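Local coordinates for Carboxylesterase/phospholipase family protein (PDB 4F21) that probably hydrolyses carboxylic esters as a serine hydrolase of the alpha/beta-hydrolase superfamily, in the carboxylesterase/phospholipase family, at residues A[186-199]-A[214-226]. Numbering follows the deposited sequence.
Sequences ILVCHGTDDQVLPE and FANEYKHYVGMQH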
# COMPACT_ATOMS: atom_id res chain seq x y z
N ILE A 186 3.94 -9.90 -0.35
CA ILE A 186 3.49 -8.76 0.43
C ILE A 186 4.58 -8.33 1.40
O ILE A 186 5.15 -9.16 2.12
CB ILE A 186 2.20 -9.08 1.22
CG1 ILE A 186 1.07 -9.44 0.26
CG2 ILE A 186 1.80 -7.90 2.10
CD1 ILE A 186 -0.23 -9.79 0.94
N LEU A 187 4.88 -7.04 1.41
CA LEU A 187 5.85 -6.49 2.35
C LEU A 187 5.16 -5.51 3.28
O LEU A 187 4.62 -4.50 2.84
CB LEU A 187 6.98 -5.78 1.61
CG LEU A 187 7.98 -5.04 2.51
CD1 LEU A 187 8.73 -6.00 3.42
CD2 LEU A 187 8.95 -4.21 1.68
N VAL A 188 5.18 -5.83 4.57
CA VAL A 188 4.66 -4.93 5.58
C VAL A 188 5.82 -4.28 6.31
O VAL A 188 6.74 -4.97 6.75
CB VAL A 188 3.78 -5.68 6.60
CG1 VAL A 188 3.10 -4.69 7.54
CG2 VAL A 188 2.75 -6.52 5.88
N CYS A 189 5.79 -2.96 6.42
CA CYS A 189 6.79 -2.22 7.19
C CYS A 189 6.07 -1.32 8.19
O CYS A 189 4.99 -0.82 7.90
CB CYS A 189 7.69 -1.39 6.27
SG CYS A 189 8.67 -2.34 5.08
N HIS A 190 6.67 -1.11 9.35
CA HIS A 190 6.04 -0.27 10.37
C HIS A 190 7.01 0.25 11.44
O HIS A 190 7.96 -0.43 11.83
CB HIS A 190 4.89 -1.02 11.05
CG HIS A 190 3.76 -0.14 11.48
ND1 HIS A 190 2.51 -0.19 10.90
CD2 HIS A 190 3.70 0.84 12.41
CE1 HIS A 190 1.73 0.71 11.47
NE2 HIS A 190 2.42 1.35 12.39
N GLY A 191 6.76 1.47 11.91
CA GLY A 191 7.60 2.10 12.91
C GLY A 191 7.23 1.71 14.32
O GLY A 191 6.05 1.54 14.64
N THR A 192 8.24 1.57 15.17
CA THR A 192 8.04 1.15 16.55
C THR A 192 7.51 2.29 17.43
O THR A 192 6.63 2.08 18.26
CB THR A 192 9.34 0.58 17.14
OG1 THR A 192 9.63 -0.68 16.53
CG2 THR A 192 9.22 0.38 18.64
N ASP A 193 8.05 3.49 17.23
CA ASP A 193 7.65 4.63 18.04
C ASP A 193 6.56 5.48 17.39
O ASP A 193 6.40 6.66 17.72
CB ASP A 193 8.87 5.50 18.36
CG ASP A 193 9.89 4.78 19.19
OD1 ASP A 193 9.94 3.54 19.12
OD2 ASP A 193 10.64 5.46 19.93
N ASP A 194 5.81 4.88 16.48
CA ASP A 194 4.72 5.57 15.81
C ASP A 194 3.60 5.87 16.81
O ASP A 194 3.05 4.96 17.43
CB ASP A 194 4.17 4.72 14.66
CG ASP A 194 3.42 5.55 13.63
OD1 ASP A 194 2.98 6.67 13.97
OD2 ASP A 194 3.27 5.08 12.48
N GLN A 195 3.28 7.15 16.97
CA GLN A 195 2.22 7.58 17.87
C GLN A 195 1.03 8.09 17.07
O GLN A 195 0.02 8.52 17.63
CB GLN A 195 2.72 8.67 18.82
CG GLN A 195 3.63 8.17 19.94
CD GLN A 195 4.19 9.31 20.78
OE1 GLN A 195 4.30 10.45 20.31
NE2 GLN A 195 4.55 9.01 22.03
N VAL A 196 1.18 8.07 15.75
CA VAL A 196 0.10 8.42 14.84
C VAL A 196 -0.63 7.14 14.42
O VAL A 196 -1.86 7.09 14.37
CB VAL A 196 0.63 9.17 13.59
CG1 VAL A 196 -0.31 9.01 12.41
CG2 VAL A 196 0.88 10.64 13.90
N LEU A 197 0.15 6.10 14.15
CA LEU A 197 -0.38 4.81 13.73
C LEU A 197 0.45 3.72 14.41
O LEU A 197 1.39 3.20 13.82
CB LEU A 197 -0.31 4.70 12.21
CG LEU A 197 -1.29 3.81 11.45
CD1 LEU A 197 -2.49 3.45 12.30
CD2 LEU A 197 -1.74 4.51 10.18
N PRO A 198 0.09 3.38 15.66
CA PRO A 198 0.85 2.47 16.54
C PRO A 198 1.20 1.13 15.89
O PRO A 198 0.53 0.70 14.95
CB PRO A 198 -0.10 2.27 17.72
CG PRO A 198 -0.90 3.52 17.77
CD PRO A 198 -1.12 3.89 16.33
N GLU A 199 2.23 0.47 16.41
CA GLU A 199 2.80 -0.73 15.79
C GLU A 199 1.88 -1.95 15.81
O GLU A 199 1.88 -2.75 14.88
CB GLU A 199 4.14 -1.08 16.44
CG GLU A 199 4.93 -2.13 15.67
CD GLU A 199 6.09 -2.70 16.46
OE1 GLU A 199 6.69 -3.69 15.99
OE2 GLU A 199 6.39 -2.17 17.55
N PHE A 214 -2.71 -14.84 3.08
CA PHE A 214 -1.67 -14.05 2.45
C PHE A 214 -0.44 -13.95 3.35
O PHE A 214 -0.43 -13.18 4.31
CB PHE A 214 -2.18 -12.64 2.13
CG PHE A 214 -3.34 -12.61 1.18
CD1 PHE A 214 -3.14 -12.35 -0.17
CD2 PHE A 214 -4.63 -12.82 1.64
CE1 PHE A 214 -4.21 -12.31 -1.04
CE2 PHE A 214 -5.70 -12.78 0.77
CZ PHE A 214 -5.50 -12.52 -0.57
N ALA A 215 0.59 -14.73 3.04
CA ALA A 215 1.84 -14.67 3.79
C ALA A 215 2.56 -13.36 3.49
O ALA A 215 2.49 -12.85 2.37
CB ALA A 215 2.71 -15.86 3.45
N ASN A 216 3.26 -12.83 4.49
CA ASN A 216 3.96 -11.56 4.33
C ASN A 216 5.17 -11.43 5.26
O ASN A 216 5.19 -12.01 6.34
CB ASN A 216 3.01 -10.39 4.57
CG ASN A 216 2.51 -10.31 6.00
OD1 ASN A 216 3.18 -9.76 6.88
ND2 ASN A 216 1.33 -10.85 6.25
N GLU A 217 6.17 -10.68 4.81
CA GLU A 217 7.31 -10.33 5.64
C GLU A 217 6.95 -9.13 6.50
O GLU A 217 6.59 -8.08 5.98
CB GLU A 217 8.52 -9.97 4.78
CG GLU A 217 9.24 -11.15 4.15
CD GLU A 217 10.33 -10.70 3.19
OE1 GLU A 217 10.06 -9.78 2.39
OE2 GLU A 217 11.45 -11.25 3.25
N TYR A 218 7.03 -9.29 7.82
CA TYR A 218 6.79 -8.16 8.71
C TYR A 218 8.12 -7.57 9.17
O TYR A 218 8.90 -8.22 9.86
CB TYR A 218 5.94 -8.58 9.92
CG TYR A 218 5.62 -7.42 10.84
CD1 TYR A 218 4.48 -6.66 10.65
CD2 TYR A 218 6.47 -7.09 11.89
CE1 TYR A 218 4.18 -5.60 11.49
CE2 TYR A 218 6.18 -6.03 12.73
CZ TYR A 218 5.04 -5.29 12.52
OH TYR A 218 4.75 -4.24 13.35
N LYS A 219 8.37 -6.32 8.79
CA LYS A 219 9.62 -5.65 9.11
C LYS A 219 9.38 -4.36 9.88
O LYS A 219 9.10 -3.32 9.29
CB LYS A 219 10.41 -5.37 7.84
CG LYS A 219 10.52 -6.57 6.91
CD LYS A 219 11.68 -6.44 5.95
CE LYS A 219 11.93 -7.75 5.23
NZ LYS A 219 13.18 -7.72 4.42
N HIS A 220 9.50 -4.41 11.21
CA HIS A 220 9.35 -3.21 12.02
C HIS A 220 10.70 -2.57 12.31
O HIS A 220 11.72 -3.26 12.39
CB HIS A 220 8.57 -3.47 13.31
CG HIS A 220 9.33 -4.26 14.33
ND1 HIS A 220 9.03 -5.57 14.64
CD2 HIS A 220 10.36 -3.91 15.14
CE1 HIS A 220 9.85 -6.00 15.58
NE2 HIS A 220 10.67 -5.01 15.90
N TYR A 221 10.71 -1.25 12.48
CA TYR A 221 11.94 -0.51 12.70
C TYR A 221 11.93 0.22 14.05
O TYR A 221 11.07 1.06 14.30
CB TYR A 221 12.20 0.47 11.55
CG TYR A 221 12.29 -0.22 10.20
CD1 TYR A 221 11.15 -0.51 9.47
CD2 TYR A 221 13.52 -0.59 9.68
CE1 TYR A 221 11.23 -1.16 8.25
CE2 TYR A 221 13.61 -1.23 8.46
CZ TYR A 221 12.46 -1.51 7.74
OH TYR A 221 12.55 -2.15 6.53
N VAL A 222 12.88 -0.12 14.91
CA VAL A 222 12.95 0.48 16.24
C VAL A 222 13.25 1.97 16.11
O VAL A 222 13.97 2.39 15.21
CB VAL A 222 14.02 -0.20 17.12
CG1 VAL A 222 13.87 0.22 18.58
CG2 VAL A 222 13.92 -1.71 16.99
N GLY A 223 12.69 2.76 17.02
CA GLY A 223 12.95 4.19 17.05
C GLY A 223 12.14 4.97 16.05
O GLY A 223 11.69 6.08 16.33
N MET A 224 11.96 4.40 14.86
CA MET A 224 11.23 5.07 13.80
C MET A 224 9.78 5.32 14.19
O MET A 224 9.13 4.47 14.81
CB MET A 224 11.29 4.27 12.50
CG MET A 224 10.92 5.08 11.28
SD MET A 224 10.90 4.11 9.77
CE MET A 224 9.41 3.15 10.00
N GLN A 225 9.27 6.49 13.82
CA GLN A 225 7.88 6.85 14.10
C GLN A 225 7.04 6.73 12.83
O GLN A 225 7.08 5.71 12.14
CB GLN A 225 7.79 8.26 14.66
CG GLN A 225 8.75 8.54 15.81
CD GLN A 225 8.17 9.49 16.84
OE1 GLN A 225 8.47 10.68 16.84
NE2 GLN A 225 7.33 8.96 17.73
N HIS A 226 6.28 7.78 12.54
CA HIS A 226 5.45 7.80 11.34
C HIS A 226 6.22 8.40 10.17
O HIS A 226 6.03 9.56 9.81
CB HIS A 226 4.17 8.60 11.59
CG HIS A 226 3.07 8.30 10.62
ND1 HIS A 226 2.53 7.04 10.47
CD2 HIS A 226 2.41 9.10 9.74
CE1 HIS A 226 1.58 7.07 9.55
NE2 HIS A 226 1.49 8.31 9.09
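Strands 186-191 and 216-221 pair in parallel at one edge of an alpha/beta-hydrolase sheet, joined through helix 199-210 as a beta-alpha-beta crossover. The backbone bonds alternate along the pair, as from V188 N to E217 O (3.0 Å) and from K219 N to V188 O (2.9 Å).

Apolar contacts occur on both faces. Beta-branched V188, suited to an extended chain, lays CG1 near Y218 CD1 (3.9 Å) under helix 199-210, while L187 CD1 meets the aliphatic stem of K219 on the face covered by helix 230-243. G191, lacking a side chain, lets the M224 and Q225 carbonyls close in.

Past the strands the loops carry polar contacts. D193 N bonds to M224 O, and D194 and H226 come together, with S140 OG hydrogen-bonded to H226 NE2, in an arrangement consistent with a Ser-His-Asp triad. D194 OD1 accepts V196 N (an Asx turn) and L197 N, both from one face of the carboxylate, an Asx motif that helps to fix its rotation. V196 CG1 sits over the centre of the imidazole of H226, a CH-pi contact. With CG anti to its backbone N (chi1 -160°), H226 points ND1 at the syn side of D194 OD2, a hydrogen bond of 2.9 Å lying close to the ring plane.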